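Transcobalamin-1 (Homo sapiens, PDB 4KKI) binds vitamin B12 extremely tightly as a secreted cobalamin carrier and shields it from stomach acid. Local coordinates at residues A250-S255 and L291-G296. Sequence-based numbering, arbitrary orientation.
Sequences ALFVSS and LPALMG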
ATOM      1  N   ALA A 250      10.476  -1.331  -6.616  1.00 34.19           N
ATOM      2  CA  ALA A 250      11.674  -1.356  -5.785  1.00 38.02           C
ATOM      3  C   ALA A 250      12.834  -2.050  -6.495  1.00 43.41           C
ATOM      4  O   ALA A 250      13.970  -1.582  -6.443  1.00 38.93           O
ATOM      5  CB  ALA A 250      11.380  -2.029  -4.455  1.00 37.43           C
ATOM      6  N   LEU A 251      12.542  -3.162  -7.165  1.00 37.45           N
ATOM      7  CA  LEU A 251      13.567  -3.901  -7.894  1.00 34.89           C
ATOM      8  C   LEU A 251      13.983  -3.181  -9.177  1.00 45.89           C
ATOM      9  O   LEU A 251      15.124  -3.313  -9.625  1.00 41.58           O
ATOM     10  CB  LEU A 251      13.097  -5.327  -8.206  1.00 33.83           C
ATOM     11  CG  LEU A 251      12.850  -6.244  -7.003  1.00 44.80           C
ATOM     12  CD1 LEU A 251      12.398  -7.619  -7.462  1.00 48.45           C
ATOM     13  CD2 LEU A 251      14.094  -6.352  -6.129  1.00 43.06           C
ATOM     14  N   PHE A 252      13.054  -2.427  -9.763  1.00 39.53           N
ATOM     15  CA  PHE A 252      13.344  -1.617 -10.946  1.00 41.18           C
ATOM     16  C   PHE A 252      14.490  -0.644 -10.691  1.00 41.30           C
ATOM     17  O   PHE A 252      15.359  -0.460 -11.540  1.00 39.74           O
ATOM     18  CB  PHE A 252      12.111  -0.812 -11.380  1.00 38.40           C
ATOM     19  CG  PHE A 252      11.102  -1.603 -12.165  1.00 32.81           C
ATOM     20  CD1 PHE A 252      11.319  -2.939 -12.462  1.00 29.71           C
ATOM     21  CD2 PHE A 252       9.941  -1.000 -12.620  1.00 31.85           C
ATOM     22  CE1 PHE A 252      10.390  -3.660 -13.188  1.00 36.03           C
ATOM     23  CE2 PHE A 252       9.010  -1.713 -13.350  1.00 38.40           C
ATOM     24  CZ  PHE A 252       9.235  -3.047 -13.635  1.00 35.14           C
ATOM     25  N   VAL A 253      14.484  -0.022  -9.515  1.00 38.69           N
ATOM     26  CA  VAL A 253      15.437   1.038  -9.211  1.00 39.98           C
ATOM     27  C   VAL A 253      16.648   0.548  -8.420  1.00 45.87           C
ATOM     28  O   VAL A 253      17.520   1.340  -8.062  1.00 35.51           O
ATOM     29  CB  VAL A 253      14.764   2.187  -8.429  1.00 38.80           C
ATOM     30  CG1 VAL A 253      13.529   2.678  -9.173  1.00 36.87           C
ATOM     31  CG2 VAL A 253      14.402   1.737  -7.021  1.00 31.83           C
ATOM     32  N   SER A 254      16.704  -0.753  -8.153  1.00 38.04           N
ATOM     33  CA  SER A 254      17.778  -1.303  -7.329  1.00 45.54           C
ATOM     34  C   SER A 254      18.507  -2.479  -7.986  1.00 47.02           C
ATOM     35  O   SER A 254      18.804  -3.481  -7.333  1.00 46.21           O
ATOM     36  CB  SER A 254      17.245  -1.694  -5.945  1.00 44.20           C
ATOM     37  OG  SER A 254      16.193  -2.638  -6.040  1.00 57.20           O
ATOM     38  N   SER A 255      18.814  -2.340  -9.269  1.00 43.26           N
ATOM     39  CA  SER A 255      19.517  -3.376 -10.018  1.00 50.03           C
ATOM     40  C   SER A 255      20.961  -3.549  -9.562  1.00 57.69           C
ATOM     41  O   SER A 255      21.643  -4.469  -9.981  1.00 62.62           O
ATOM     42  CB  SER A 255      19.491  -3.066 -11.509  1.00 47.36           C
ATOM     43  OG  SER A 255      18.576  -2.031 -11.795  1.00 68.64           O
ATOM     44  N   LEU A 291      -0.398  -0.860 -11.172  1.00 33.38           N
ATOM     45  CA  LEU A 291      -0.323  -0.286 -12.518  1.00 31.51           C
ATOM     46  C   LEU A 291       1.025   0.315 -12.967  1.00 28.76           C
ATOM     47  O   LEU A 291       1.492  -0.003 -14.061  1.00 41.64           O
ATOM     48  CB  LEU A 291      -1.463   0.720 -12.745  1.00 32.64           C
ATOM     49  CG  LEU A 291      -1.487   1.405 -14.112  1.00 37.58           C
ATOM     50  CD1 LEU A 291      -1.720   0.384 -15.219  1.00 25.90           C
ATOM     51  CD2 LEU A 291      -2.541   2.511 -14.156  1.00 38.10           C
ATOM     52  N   PRO A 292       1.645   1.191 -12.145  1.00 34.60           N
ATOM     53  CA  PRO A 292       2.870   1.857 -12.617  1.00 37.25           C
ATOM     54  C   PRO A 292       3.974   0.900 -13.070  1.00 43.34           C
ATOM     55  O   PRO A 292       4.550   1.095 -14.143  1.00 38.83           O
ATOM     56  CB  PRO A 292       3.331   2.645 -11.389  1.00 34.59           C
ATOM     57  CG  PRO A 292       2.076   2.928 -10.645  1.00 36.76           C
ATOM     58  CD  PRO A 292       1.235   1.695 -10.819  1.00 30.85           C
ATOM     59  N   ALA A 293       4.251  -0.121 -12.264  1.00 35.88           N
ATOM     60  CA  ALA A 293       5.302  -1.082 -12.576  1.00 40.77           C
ATOM     61  C   ALA A 293       5.034  -1.816 -13.885  1.00 34.06           C
ATOM     62  O   ALA A 293       5.955  -2.078 -14.654  1.00 38.62           O
ATOM     63  CB  ALA A 293       5.475  -2.073 -11.434  1.00 38.63           C
ATOM     64  N   LEU A 294       3.768  -2.133 -14.145  1.00 36.11           N
ATOM     65  CA  LEU A 294       3.400  -2.856 -15.362  1.00 40.39           C
ATOM     66  C   LEU A 294       3.676  -2.023 -16.611  1.00 44.51           C
ATOM     67  O   LEU A 294       3.723  -2.547 -17.725  1.00 41.81           O
ATOM     68  CB  LEU A 294       1.928  -3.265 -15.319  1.00 37.20           C
ATOM     69  CG  LEU A 294       1.498  -4.059 -14.085  1.00 41.43           C
ATOM     70  CD1 LEU A 294       0.012  -4.372 -14.143  1.00 35.41           C
ATOM     71  CD2 LEU A 294       2.315  -5.333 -13.952  1.00 46.05           C
ATOM     72  N   MET A 295       3.854  -0.722 -16.413  1.00 41.86           N
ATOM     73  CA  MET A 295       4.134   0.194 -17.505  1.00 40.74           C
ATOM     74  C   MET A 295       5.579   0.659 -17.424  1.00 37.88           C
ATOM     75  O   MET A 295       5.975   1.605 -18.101  1.00 40.99           O
ATOM     76  CB  MET A 295       3.204   1.404 -17.431  1.00 42.08           C
ATOM     77  CG  MET A 295       2.724   1.884 -18.777  1.00 68.92           C
ATOM     78  SD  MET A 295       1.267   0.972 -19.296  1.00 84.26           S
ATOM     79  CE  MET A 295       0.073   1.600 -18.120  1.00 50.39           C
ATOM     80  N   GLY A 296       6.358  -0.006 -16.577  1.00 37.04           N
ATOM     81  CA  GLY A 296       7.774   0.287 -16.446  1.00 33.85           C
ATOM     82  C   GLY A 296       8.048   1.570 -15.686  1.00 43.73           C
ATOM     83  O   GLY A 296       9.081   2.211 -15.878  1.00 41.99           O
TER
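Phe252 reaches across from the last turn of helix 244-252 to the C-terminal end of helix 284-294, where its ring meets Ala293 and Gly296. The closest approach is polar against aromatic: CE2 of Phe252 lies 3.3 Å from Ala293 O, which sits at the ring edge and in the ring plane, with CZ the next nearest ring atom to that oxygen. In this position the carbonyl oxygen faces the electropositive C-H rim rather than the pi cloud. Ala293 O also accepts the backbone N-H of Gly296 at 2.9 Å, one of the bonds of the helix-ending motif, and the ring edge is a second, weaker neighbour. CG of Phe252, anti to the carbonyl carbon and beside the backbone N (chi1 -80°), carries the ring across to helix 284-294. Its CE2 additionally packs on Ala293 CB at 4.0 Å. The same Phe252 CE2 meets Gly296 CA obliquely at 3.9 Å. Gly296, at positive phi (75°), is the C-prime residue of a Schellman motif, completed by the bond from the next backbone N to Pro292 O. Thus one aromatic side chain bridges two helix ends within the N-terminal alpha domain; the side chain of Ala293 lies about 12 Å from the bound cyanocobalamin. Around this bridge, Phe252 also touches Cys265 at the start of helix 265-277, Leu294 packs on that same helix, Leu251 rests on helix 213-229, and Pro292 lies against helix 55-63.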